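Local coordinates for putative acetyltransferase (Streptococcus mutans, PDB 3LD2), which binds coenzyme A and probably transfers an acyl group from it to a substrate that is not known, at residues 54-59 / 114-119; 149-154 / 181-186; 165-170 / 185-190. All blocks are in the same frame, centred on the assembly; numbering follows the deposited sequence.

Contact 1 of 3, residues 54-59 / 114-119; sequences KTWSEQ and GIAVAE. With COA (coenzyme A), chain E.
Thr55 and Ala116 bring the two backbones closest, their CA atoms 6.7 Å apart, where the chain leaving helix 45-55 passes over the end of strand 110-117 without pairing with it. Side chains bridge the gap. Thr55 turns its methyl and its hydroxyl to different tasks: OG1 is held within its own helix by Leu51 O, while CG2, anti to the backbone N, is sent down onto Ala116 CB at 3.8 Å. The same methyl rests on the pantetheine arm of coenzyme A, with Thr55 CG2 3.5 Å from C7P. Trp56 reaches the strand with the far corner of its six-membered ring. Its CH2 comes obliquely to Ile115 O at 3.6 Å, and CZ2 lies beside Ala116 CB. The cofactor sulfur sits at the edge of this indole, near the ring plane, with S1P 3.6 Å from Trp56 CH2. The side chains of Ile115 and Val117 point the other way, where helix 126-138 packs on them; Ile115 CG2 meets C2P of the cofactor at 3.8 Å. From the backbone, Val117 N gives a nearly straight hydrogen bond to O9P (2.9 Å, 166° at the hydrogen), the kind of strand-to-pantetheine bond known from GNAT folds. Val117 O is taken by Arg122 NE. Between the segments themselves the chemistry is apolar contact, and within them the hydrogen bond to the cofactor comes from the strand backbone. The sulfur ends against the edge of Trp56, which probably helps to shape the pocket in which the acyl group would be handled.

Contact 2 of 3, residues 149-154 / 181-186; sequences VLSSNQ and YVDDLI. With COA (coenzyme A), chain E.
Ser151 and Asp183 grip each other twice where the two strands begin to part. Ser151 N donates to Asp183 O at 2.9 Å, and in return Ser151 OG accepts from Asp183 N, also at 2.9 Å. With chi1 at 63° the hydroxyl lies between the backbone N and the carbonyl carbon and faces Asp183 N, taking the place of a backbone carbonyl as the strand gives way to a type I turn from Leu150 to Asn153. Val182 approaches from beside this turn: its CG1 lies 3.4 Å from Ser151 OG and also reaches Ser152, while the side chains of Val182 and Leu150 cross at about a right angle, Leu150 CB 4.1 Å from Val182 CG1. Farther along, Val149 and Leu185 form an antiparallel hydrogen-bonded pair, Val149 N to Leu185 O at 2.6 Å. Leu185 bends back along the partner chain, its CD1 brushing Ser151 CB at 4.2 Å. The carboxylate of Asp183 turns instead to Arg170 NE and Lys173 N, and that of Asp184 to His148 ND1. At the end of the turn Asn153, whose CG is anti to its backbone N (chi1 -159°), carries OD1 to the pantetheine, accepting a weak hydrogen bond from N4P of coenzyme A at 2.8 Å. Asn153 also stands at the N-cap position of helix 154-162. That helix packs through Ala156, Val157 and Tyr160 on the sheet face of Val149 and Leu185, whereas Leu150, on the other face, meets Phe175 of strand 166-177 and Pro62 of a loop.

Contact 3 of 3, residues 165-170 / 185-190; sequences FDLEAR and LIYSYD
Between Asp166 and Arg170 the chain runs antiparallel to strand 185-190, the strand axes 4.6 Å apart with their directions at 139°. The register slips by one residue at a classic beta bulge: Glu168 and Ala169 both face Ile186, and Ile186 O accepts from both amides. Glu168 N comes nearly along the C=O axis at 2.8 Å, Ala169 N in the carbonyl plane on a lone pair at 3.2 Å. Before the bulge, Asp166 and Ser188 exchange two backbone hydrogen bonds; after it, Ile186 N donates to Ala169 O. The bulge turns Glu168 toward the partner strand, and with CG anti to its backbone N the extended chain brings OE1 to the hydroxyl of Ser188. Ser188 OG donates to it at 2.6 Å, meeting the carboxylate on its anti side and 21° out of its plane. The other oxygen, Glu168 OE2, forms a salt bridge with Lys144, which would favour a charged carboxylate. On the face of the sheet that holds Leu185 and Tyr187, Leu167 lays CD1 over one face of the Tyr187 ring, off centre toward its rim, in a CH-pi contact 3.7 Å from the ring centroid, and touches Leu185 CB as well. Arg170 runs its aliphatic part alongside Leu185, CG to CD2 3.7 Å. At the other end Phe165 and Tyr189 make a T-shaped pair in which the edge of Tyr189 points at the face of Phe165, centroids 4.9 Å apart and planes at 68°. Strand 166-177 is the outermost of the chain's sheet here, hairpinned to strand 180-190, whose other side pairs with strand 144-150. Tyr160 of helix 154-162 meets the Phe165 ring, and Val157 of the same helix packs on Tyr187.

All three contacts reach the one mixed sheet, and its strands 110-117, 144-150, 180-190 and 166-177 follow one another across it in that order. Contact 1 closes before contact 2 opens, and contacts 2 and 3 end together on strand 180-190, sharing Leu185 and Ile186. Centres of contacts 1 and 2 lie about 14 Å apart, those of 2 and 3 about 12 Å, and those of 1 and 3 about 20 Å. Contacts 1 and 2 meet directly where Ser152 OG probably forms a hydrogen bond with Gln59 O. Both touch coenzyme A and line its site from neighbouring strands, while contact 3 completes the C-terminal hairpin at the sheet's edge beyond them.

Contact 1 of 3, residues 54-59 / 114-119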
loop_
_atom_site.group_PDB
_atom_site.type_symbol
_atom_site.label_atom_id
_atom_site.label_comp_id
_atom_site.label_asym_id
_atom_site.label_seq_id
_atom_site.Cartn_x
_atom_site.Cartn_y
_atom_site.Cartn_z
ATOM N N LYS A 54 12.634 5.546 -2.373
ATOM C CA LYS A 54 12.976 6.587 -1.403
ATOM C C LYS A 54 12.128 6.387 -0.169
ATOM O O LYS A 54 12.437 6.922 0.893
ATOM C CB LYS A 54 12.728 8.012 -1.947
ATOM C CG LYS A 54 13.637 8.453 -3.101
ATOM C CD LYS A 54 13.024 9.610 -3.899
ATOM C CE LYS A 54 13.824 9.892 -5.179
ATOM N NZ LYS A 54 13.613 11.283 -5.683
ATOM N N THR A 55 11.050 5.624 -0.324
ATOM C CA THR A 55 10.055 5.450 0.731
ATOM C C THR A 55 10.263 4.232 1.651
ATOM O O THR A 55 9.937 4.290 2.836
ATOM C CB THR A 55 8.642 5.351 0.139
ATOM O OG1 THR A 55 8.414 6.447 -0.754
ATOM C CG2 THR A 55 7.596 5.368 1.241
ATOM N N TRP A 56 10.772 3.126 1.121
ATOM C CA TRP A 56 10.821 1.900 1.920
ATOM C C TRP A 56 12.084 1.832 2.766
ATOM O O TRP A 56 13.198 2.014 2.273
ATOM C CB TRP A 56 10.666 0.637 1.054
ATOM C CG TRP A 56 9.422 0.654 0.207
ATOM C CD1 TRP A 56 9.362 0.676 -1.163
ATOM C CD2 TRP A 56 8.057 0.685 0.670
ATOM N NE1 TRP A 56 8.044 0.717 -1.578
ATOM C CE2 TRP A 56 7.227 0.726 -0.475
ATOM C CE3 TRP A 56 7.460 0.673 1.933
ATOM C CZ2 TRP A 56 5.837 0.752 -0.389
ATOM C CZ3 TRP A 56 6.070 0.700 2.017
ATOM C CH2 TRP A 56 5.278 0.745 0.865
ATOM N N SER A 57 11.887 1.581 4.051
ATOM C CA SER A 57 12.979 1.459 5.005
ATOM C C SER A 57 12.672 0.290 5.913
ATOM O O SER A 57 11.544 -0.200 5.933
ATOM C CB SER A 57 13.114 2.733 5.840
ATOM O OG SER A 57 11.869 3.092 6.421
ATOM N N GLU A 58 13.685 -0.145 6.654
ATOM C CA GLU A 58 13.545 -1.205 7.638
ATOM C C GLU A 58 12.559 -0.814 8.708
ATOM O O GLU A 58 12.184 -1.637 9.538
ATOM C CB GLU A 58 14.892 -1.529 8.272
ATOM C CG GLU A 58 15.862 -2.159 7.285
ATOM C CD GLU A 58 17.075 -2.771 7.942
ATOM O OE1 GLU A 58 17.829 -2.008 8.597
ATOM O OE2 GLU A 58 17.275 -4.011 7.790
ATOM N N GLN A 59 12.126 0.441 8.693
ATOM C CA GLN A 59 11.084 0.876 9.619
ATOM C C GLN A 59 9.657 0.491 9.141
ATOM O O GLN A 59 8.745 0.378 9.948
ATOM C CB GLN A 59 11.195 2.389 9.867
ATOM C CG GLN A 59 10.353 2.932 11.026
ATOM C CD GLN A 59 11.034 2.765 12.388
ATOM O OE1 GLN A 59 11.716 1.760 12.646
ATOM N NE2 GLN A 59 10.844 3.751 13.271
ATOM N N GLY A 114 -0.746 -1.897 -1.197
ATOM C CA GLY A 114 0.331 -1.110 -0.617
ATOM C C GLY A 114 0.091 0.354 -0.960
ATOM O O GLY A 114 -0.720 0.662 -1.838
ATOM N N ILE A 115 0.773 1.254 -0.262
ATOM C CA ILE A 115 0.667 2.678 -0.539
ATOM C C ILE A 115 1.930 3.423 -0.091
ATOM O O ILE A 115 2.547 3.094 0.906
ATOM C CB ILE A 115 -0.577 3.299 0.117
ATOM C CG1 ILE A 115 -0.782 4.741 -0.377
ATOM C CG2 ILE A 115 -0.447 3.243 1.616
ATOM C CD1 ILE A 115 -2.008 5.404 0.180
ATOM N N ALA A 116 2.337 4.407 -0.876
ATOM C CA ALA A 116 3.518 5.179 -0.551
ATOM C C ALA A 116 3.282 6.619 -0.972
ATOM O O ALA A 116 2.937 6.899 -2.120
ATOM C CB ALA A 116 4.769 4.584 -1.222
ATOM N N VAL A 117 3.392 7.529 -0.014
ATOM C CA VAL A 117 3.270 8.944 -0.308
ATOM C C VAL A 117 4.631 9.601 -0.130
ATOM O O VAL A 117 5.388 9.227 0.771
ATOM C CB VAL A 117 2.266 9.613 0.590
ATOM C CG1 VAL A 117 2.396 11.123 0.479
ATOM C CG2 VAL A 117 0.872 9.157 0.225
ATOM N N ALA A 118 4.956 10.551 -1.001
ATOM C CA ALA A 118 6.259 11.210 -0.919
ATOM C C ALA A 118 6.398 11.957 0.403
ATOM O O ALA A 118 5.518 12.729 0.792
ATOM C CB ALA A 118 6.455 12.141 -2.072
ATOM N N GLU A 119 7.504 11.714 1.090
ATOM C CA GLU A 119 7.758 12.312 2.399
ATOM C C GLU A 119 7.401 13.799 2.528
ATOM O O GLU A 119 6.687 14.190 3.447
ATOM C CB GLU A 119 9.222 12.123 2.751
ATOM C CG GLU A 119 9.678 12.898 3.962
ATOM C CD GLU A 119 10.717 12.121 4.725
ATOM O OE1 GLU A 119 11.918 12.445 4.587
ATOM O OE2 GLU A 119 10.329 11.158 5.432
HETATM N N1A COA E . 1.639 11.349 12.775
HETATM C C2A COA E . 0.281 11.272 13.363
HETATM N N3A COA E . -0.882 10.920 12.475
HETATM C C4A COA E . -0.655 10.644 11.066
HETATM C C5A COA E . 0.699 10.702 10.494
HETATM C C6A COA E . 1.866 11.067 11.356
HETATM N N6A COA E . 3.180 11.116 10.736
HETATM N N7A COA E . 0.660 10.380 9.058
HETATM C C8A COA E . -0.724 10.107 8.756
HETATM N N9A COA E . -1.514 10.181 10.012
HETATM C C1B COA E . -2.869 10.291 9.847
HETATM C C2B COA E . -3.786 11.332 10.459
HETATM O O2B COA E . -3.776 11.742 11.793
HETATM C C3B COA E . -4.797 11.684 9.458
HETATM O O3B COA E . -5.707 12.728 9.611
HETATM P P3B COA E . -5.090 14.290 9.593
HETATM O O7A COA E . -6.390 15.248 9.257
HETATM O O8A COA E . -4.460 14.725 11.067
HETATM O O9A COA E . -4.023 14.447 8.620
HETATM C C4B COA E . -4.467 10.891 8.209
HETATM O O4B COA E . -3.257 10.086 8.455
HETATM C C5B COA E . -4.929 11.018 6.799
HETATM O O5B COA E . -3.735 11.690 6.440
HETATM P P1A COA E . -3.006 11.688 4.967
HETATM O O1A COA E . -2.398 13.200 4.687
HETATM O O2A COA E . -4.001 11.310 3.973
HETATM O O3A COA E . -1.778 10.604 4.961
HETATM P P2A COA E . -0.461 10.703 3.993
HETATM O O4A COA E . 0.660 11.687 4.698
HETATM O O5A COA E . -0.793 11.202 2.665
HETATM O O6A COA E . 0.214 9.208 3.903
HETATM C CBP COA E . 1.069 7.200 4.668
HETATM C CCP COA E . 0.040 8.304 4.962
HETATM C CDP COA E . 0.711 6.590 3.286
HETATM C CEP COA E . 1.080 6.133 5.795
HETATM C CAP COA E . 2.468 7.865 4.542
HETATM O OAP COA E . 3.026 8.217 5.779
HETATM C C9P COA E . 3.437 6.878 3.907
HETATM O O9P COA E . 3.845 7.123 2.819
HETATM N N8P COA E . 4.348 6.148 4.773
HETATM C C7P COA E . 5.568 5.732 4.112
HETATM C C6P COA E . 5.726 4.208 4.126
HETATM C C5P COA E . 4.364 3.508 4.145
HETATM O O5P COA E . 3.732 3.449 3.147
HETATM N N4P COA E . 3.885 2.829 5.333
HETATM C C3P COA E . 2.960 1.681 5.237
HETATM C C2P COA E . 2.083 1.652 3.981
HETATM S S1P COA E . 2.471 0.125 3.056
#

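Contact 2 of 3, residues 149-154 / 181-186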
loop_
_atom_site.group_PDB
_atom_site.type_symbol
_atom_site.label_atom_id
_atom_site.label_comp_id
_atom_site.label_asym_id
_atom_site.label_seq_id
_atom_site.Cartn_x
_atom_site.Cartn_y
_atom_site.Cartn_z
ATOM N N VAL A 149 0.809 -4.589 8.779
ATOM C CA VAL A 149 1.532 -3.371 9.130
ATOM C C VAL A 149 2.559 -3.705 10.217
ATOM O O VAL A 149 2.206 -4.249 11.260
ATOM C CB VAL A 149 0.561 -2.269 9.631
ATOM C CG1 VAL A 149 1.259 -0.916 9.713
ATOM C CG2 VAL A 149 -0.659 -2.156 8.736
ATOM N N LEU A 150 3.833 -3.418 9.962
ATOM C CA LEU A 150 4.867 -3.499 10.995
ATOM C C LEU A 150 4.497 -2.584 12.149
ATOM O O LEU A 150 4.058 -1.464 11.907
ATOM C CB LEU A 150 6.201 -3.033 10.453
ATOM C CG LEU A 150 6.903 -3.979 9.502
ATOM C CD1 LEU A 150 8.362 -3.543 9.361
ATOM C CD2 LEU A 150 6.791 -5.418 10.022
ATOM N N SER A 151 4.656 -3.065 13.390
ATOM C CA SER A 151 4.335 -2.259 14.573
ATOM C C SER A 151 5.247 -1.022 14.720
ATOM O O SER A 151 4.949 -0.110 15.470
ATOM C CB SER A 151 4.297 -3.115 15.855
ATOM O OG SER A 151 5.545 -3.700 16.168
ATOM N N SER A 152 6.338 -0.999 13.965
ATOM C CA SER A 152 7.258 0.103 13.957
ATOM C C SER A 152 6.752 1.237 13.076
ATOM O O SER A 152 7.278 2.357 13.112
ATOM C CB SER A 152 8.608 -0.383 13.435
ATOM O OG SER A 152 8.458 -1.124 12.238
ATOM N N ASN A 153 5.749 0.938 12.254
ATOM C CA ASN A 153 5.233 1.913 11.297
ATOM C C ASN A 153 4.176 2.789 11.923
ATOM O O ASN A 153 2.987 2.644 11.678
ATOM C CB ASN A 153 4.703 1.240 10.052
ATOM C CG ASN A 153 4.633 2.192 8.884
ATOM O OD1 ASN A 153 4.813 1.798 7.733
ATOM N ND2 ASN A 153 4.400 3.458 9.174
ATOM N N GLN A 154 4.655 3.710 12.742
ATOM C CA GLN A 154 3.826 4.533 13.599
ATOM C C GLN A 154 2.814 5.348 12.837
ATOM O O GLN A 154 1.680 5.498 13.291
ATOM C CB GLN A 154 4.722 5.485 14.393
ATOM C CG GLN A 154 3.985 6.393 15.327
ATOM C CD GLN A 154 4.924 7.009 16.314
ATOM O OE1 GLN A 154 6.052 6.516 16.495
ATOM N NE2 GLN A 154 4.487 8.096 16.964
ATOM N N TYR A 181 12.626 -6.483 18.105
ATOM C CA TYR A 181 11.582 -7.425 17.708
ATOM C C TYR A 181 10.338 -6.673 17.338
ATOM O O TYR A 181 9.730 -6.002 18.163
ATOM C CB TYR A 181 11.288 -8.455 18.807
ATOM C CG TYR A 181 12.361 -9.489 18.832
ATOM C CD1 TYR A 181 12.348 -10.553 17.931
ATOM C CD2 TYR A 181 13.436 -9.375 19.702
ATOM C CE1 TYR A 181 13.372 -11.512 17.922
ATOM C CE2 TYR A 181 14.465 -10.324 19.700
ATOM C CZ TYR A 181 14.428 -11.380 18.810
ATOM O OH TYR A 181 15.448 -12.297 18.816
ATOM N N VAL A 182 9.952 -6.788 16.079
ATOM C CA VAL A 182 8.801 -6.038 15.602
ATOM C C VAL A 182 7.610 -6.965 15.460
ATOM O O VAL A 182 7.771 -8.124 15.083
ATOM C CB VAL A 182 9.140 -5.323 14.283
ATOM C CG1 VAL A 182 7.995 -4.414 13.851
ATOM C CG2 VAL A 182 10.425 -4.530 14.475
ATOM N N ASP A 183 6.434 -6.471 15.819
ATOM C CA ASP A 183 5.197 -7.218 15.617
ATOM C C ASP A 183 4.568 -6.941 14.251
ATOM O O ASP A 183 4.817 -5.912 13.611
ATOM C CB ASP A 183 4.170 -6.858 16.685
ATOM C CG ASP A 183 4.585 -7.297 18.090
ATOM O OD1 ASP A 183 5.414 -8.225 18.243
ATOM O OD2 ASP A 183 4.045 -6.706 19.040
ATOM N N ASP A 184 3.724 -7.863 13.825
ATOM C CA ASP A 184 2.984 -7.712 12.593
ATOM C C ASP A 184 1.532 -7.451 12.955
ATOM O O ASP A 184 0.862 -8.310 13.533
ATOM C CB ASP A 184 3.111 -8.990 11.777
ATOM C CG ASP A 184 2.554 -8.854 10.379
ATOM O OD1 ASP A 184 2.401 -7.706 9.897
ATOM O OD2 ASP A 184 2.285 -9.911 9.762
ATOM N N LEU A 185 1.040 -6.261 12.641
ATOM C CA LEU A 185 -0.343 -5.934 12.934
ATOM C C LEU A 185 -1.172 -6.073 11.683
ATOM O O LEU A 185 -0.826 -5.534 10.632
ATOM C CB LEU A 185 -0.470 -4.524 13.484
ATOM C CG LEU A 185 0.463 -4.182 14.636
ATOM C CD1 LEU A 185 0.228 -2.732 15.050
ATOM C CD2 LEU A 185 0.234 -5.163 15.766
ATOM N N ILE A 186 -2.263 -6.817 11.804
ATOM C CA ILE A 186 -3.065 -7.170 10.658
ATOM C C ILE A 186 -4.320 -6.361 10.730
ATOM O O ILE A 186 -5.094 -6.525 11.673
ATOM C CB ILE A 186 -3.384 -8.669 10.654
ATOM C CG1 ILE A 186 -2.079 -9.439 10.506
ATOM C CG2 ILE A 186 -4.351 -9.021 9.509
ATOM C CD1 ILE A 186 -2.256 -10.908 10.370
HETATM N N1A COA E . 1.639 11.349 12.775
HETATM C C2A COA E . 0.281 11.272 13.363
HETATM N N3A COA E . -0.882 10.920 12.475
HETATM C C4A COA E . -0.655 10.644 11.066
HETATM C C5A COA E . 0.699 10.702 10.494
HETATM C C6A COA E . 1.866 11.067 11.356
HETATM N N6A COA E . 3.180 11.116 10.736
HETATM N N7A COA E . 0.660 10.380 9.058
HETATM C C8A COA E . -0.724 10.107 8.756
HETATM N N9A COA E . -1.514 10.181 10.012
HETATM C C1B COA E . -2.869 10.291 9.847
HETATM C C2B COA E . -3.786 11.332 10.459
HETATM O O2B COA E . -3.776 11.742 11.793
HETATM C C3B COA E . -4.797 11.684 9.458
HETATM O O3B COA E . -5.707 12.728 9.611
HETATM P P3B COA E . -5.090 14.290 9.593
HETATM O O7A COA E . -6.390 15.248 9.257
HETATM O O8A COA E . -4.460 14.725 11.067
HETATM O O9A COA E . -4.023 14.447 8.620
HETATM C C4B COA E . -4.467 10.891 8.209
HETATM O O4B COA E . -3.257 10.086 8.455
HETATM C C5B COA E . -4.929 11.018 6.799
HETATM O O5B COA E . -3.735 11.690 6.440
HETATM P P1A COA E . -3.006 11.688 4.967
HETATM O O1A COA E . -2.398 13.200 4.687
HETATM O O2A COA E . -4.001 11.310 3.973
HETATM O O3A COA E . -1.778 10.604 4.961
HETATM P P2A COA E . -0.461 10.703 3.993
HETATM O O4A COA E . 0.660 11.687 4.698
HETATM O O5A COA E . -0.793 11.202 2.665
HETATM O O6A COA E . 0.214 9.208 3.903
HETATM C CBP COA E . 1.069 7.200 4.668
HETATM C CCP COA E . 0.040 8.304 4.962
HETATM C CDP COA E . 0.711 6.590 3.286
HETATM C CEP COA E . 1.080 6.133 5.795
HETATM C CAP COA E . 2.468 7.865 4.542
HETATM O OAP COA E . 3.026 8.217 5.779
HETATM C C9P COA E . 3.437 6.878 3.907
HETATM O O9P COA E . 3.845 7.123 2.819
HETATM N N8P COA E . 4.348 6.148 4.773
HETATM C C7P COA E . 5.568 5.732 4.112
HETATM C C6P COA E . 5.726 4.208 4.126
HETATM C C5P COA E . 4.364 3.508 4.145
HETATM O O5P COA E . 3.732 3.449 3.147
HETATM N N4P COA E . 3.885 2.829 5.333
HETATM C C3P COA E . 2.960 1.681 5.237
HETATM C C2P COA E . 2.083 1.652 3.981
HETATM S S1P COA E . 2.471 0.125 3.056
#

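Contact 3 of 3, residues 165-170 / 185-190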
loop_
_atom_site.group_PDB
_atom_site.type_symbol
_atom_site.label_atom_id
_atom_site.label_comp_id
_atom_site.label_asym_id
_atom_site.label_seq_id
_atom_site.Cartn_x
_atom_site.Cartn_y
_atom_site.Cartn_z
ATOM N N PHE A 165 -10.010 1.492 9.507
ATOM C CA PHE A 165 -9.654 0.076 9.479
ATOM C C PHE A 165 -9.732 -0.493 10.888
ATOM O O PHE A 165 -9.619 0.251 11.866
ATOM C CB PHE A 165 -8.256 -0.144 8.895
ATOM C CG PHE A 165 -8.186 0.018 7.404
ATOM C CD1 PHE A 165 -7.977 -1.087 6.585
ATOM C CD2 PHE A 165 -8.327 1.272 6.818
ATOM C CE1 PHE A 165 -7.907 -0.955 5.214
ATOM C CE2 PHE A 165 -8.256 1.422 5.444
ATOM C CZ PHE A 165 -8.044 0.300 4.636
ATOM N N ASP A 166 -9.936 -1.808 10.982
ATOM C CA ASP A 166 -9.982 -2.508 12.260
ATOM C C ASP A 166 -8.694 -3.277 12.498
ATOM O O ASP A 166 -8.190 -3.937 11.588
ATOM C CB ASP A 166 -11.145 -3.503 12.265
ATOM C CG ASP A 166 -12.496 -2.820 12.171
ATOM O OD1 ASP A 166 -12.807 -1.986 13.049
ATOM O OD2 ASP A 166 -13.249 -3.111 11.214
ATOM N N LEU A 167 -8.174 -3.221 13.719
ATOM C CA LEU A 167 -7.050 -4.063 14.079
ATOM C C LEU A 167 -7.544 -5.487 14.335
ATOM O O LEU A 167 -8.199 -5.749 15.339
ATOM C CB LEU A 167 -6.341 -3.528 15.313
ATOM C CG LEU A 167 -5.145 -4.393 15.703
ATOM C CD1 LEU A 167 -4.101 -4.301 14.618
ATOM C CD2 LEU A 167 -4.583 -3.993 17.109
ATOM N N GLU A 168 -7.236 -6.409 13.428
ATOM C CA GLU A 168 -7.872 -7.721 13.490
ATOM C C GLU A 168 -6.994 -8.702 14.236
ATOM O O GLU A 168 -7.477 -9.530 14.988
ATOM C CB GLU A 168 -8.250 -8.249 12.092
ATOM C CG GLU A 168 -8.922 -9.618 12.131
ATOM C CD GLU A 168 -9.723 -9.957 10.875
ATOM O OE1 GLU A 168 -10.320 -9.046 10.272
ATOM O OE2 GLU A 168 -9.770 -11.150 10.502
ATOM N N ALA A 169 -5.691 -8.580 14.061
ATOM C CA ALA A 169 -4.794 -9.511 14.712
ATOM C C ALA A 169 -3.449 -8.887 14.978
ATOM O O ALA A 169 -3.073 -7.881 14.386
ATOM C CB ALA A 169 -4.618 -10.760 13.865
ATOM N N ARG A 170 -2.709 -9.531 15.864
ATOM C CA ARG A 170 -1.366 -9.105 16.154
ATOM C C ARG A 170 -0.493 -10.342 16.234
ATOM O O ARG A 170 -0.763 -11.223 17.019
ATOM C CB ARG A 170 -1.352 -8.333 17.459
ATOM C CG ARG A 170 0.028 -8.120 17.997
ATOM C CD ARG A 170 0.047 -7.223 19.215
ATOM N NE ARG A 170 1.343 -7.394 19.861
ATOM C CZ ARG A 170 1.515 -7.858 21.093
ATOM N NH1 ARG A 170 0.460 -8.166 21.848
ATOM N NH2 ARG A 170 2.744 -7.993 21.570
ATOM N N LEU A 185 1.040 -6.261 12.641
ATOM C CA LEU A 185 -0.343 -5.934 12.934
ATOM C C LEU A 185 -1.172 -6.073 11.683
ATOM O O LEU A 185 -0.826 -5.534 10.632
ATOM C CB LEU A 185 -0.470 -4.524 13.484
ATOM C CG LEU A 185 0.463 -4.182 14.636
ATOM C CD1 LEU A 185 0.228 -2.732 15.050
ATOM C CD2 LEU A 185 0.234 -5.163 15.766
ATOM N N ILE A 186 -2.263 -6.817 11.804
ATOM C CA ILE A 186 -3.065 -7.170 10.658
ATOM C C ILE A 186 -4.320 -6.361 10.730
ATOM O O ILE A 186 -5.094 -6.525 11.673
ATOM C CB ILE A 186 -3.384 -8.669 10.654
ATOM C CG1 ILE A 186 -2.079 -9.439 10.506
ATOM C CG2 ILE A 186 -4.351 -9.021 9.509
ATOM C CD1 ILE A 186 -2.256 -10.908 10.370
ATOM N N TYR A 187 -4.491 -5.474 9.748
ATOM C CA TYR A 187 -5.646 -4.585 9.684
ATOM C C TYR A 187 -6.638 -5.006 8.613
ATOM O O TYR A 187 -6.264 -5.471 7.537
ATOM C CB TYR A 187 -5.204 -3.138 9.442
ATOM C CG TYR A 187 -4.711 -2.438 10.686
ATOM C CD1 TYR A 187 -5.569 -1.672 11.466
ATOM C CD2 TYR A 187 -3.389 -2.557 11.097
ATOM C CE1 TYR A 187 -5.127 -1.048 12.607
ATOM C CE2 TYR A 187 -2.929 -1.924 12.244
ATOM C CZ TYR A 187 -3.799 -1.184 12.991
ATOM O OH TYR A 187 -3.339 -0.549 14.113
ATOM N N SER A 188 -7.918 -4.836 8.880
ATOM C CA SER A 188 -8.879 -5.251 7.883
ATOM C C SER A 188 -9.930 -4.190 7.690
ATOM O O SER A 188 -9.991 -3.220 8.441
ATOM C CB SER A 188 -9.478 -6.634 8.210
ATOM O OG SER A 188 -10.209 -6.604 9.412
ATOM N N TYR A 189 -10.737 -4.360 6.651
ATOM C CA TYR A 189 -11.787 -3.405 6.354
ATOM C C TYR A 189 -12.971 -4.157 5.799
ATOM O O TYR A 189 -12.821 -4.960 4.876
ATOM C CB TYR A 189 -11.292 -2.372 5.332
ATOM C CG TYR A 189 -12.148 -1.126 5.236
ATOM C CD1 TYR A 189 -11.698 0.095 5.730
ATOM C CD2 TYR A 189 -13.396 -1.169 4.643
ATOM C CE1 TYR A 189 -12.474 1.232 5.648
ATOM C CE2 TYR A 189 -14.180 -0.039 4.552
ATOM C CZ TYR A 189 -13.716 1.157 5.046
ATOM O OH TYR A 189 -14.513 2.274 4.944
ATOM N N ASP A 190 -14.149 -3.890 6.349
ATOM C CA ASP A 190 -15.363 -4.596 5.957
ATOM C C ASP A 190 -15.974 -3.954 4.711
ATOM O O ASP A 190 -16.545 -2.870 4.780
ATOM C CB ASP A 190 -16.364 -4.599 7.126
ATOM C CG ASP A 190 -17.379 -5.754 7.046
ATOM O OD1 ASP A 190 -17.569 -6.480 8.059
ATOM O OD2 ASP A 190 -17.989 -5.937 5.968
#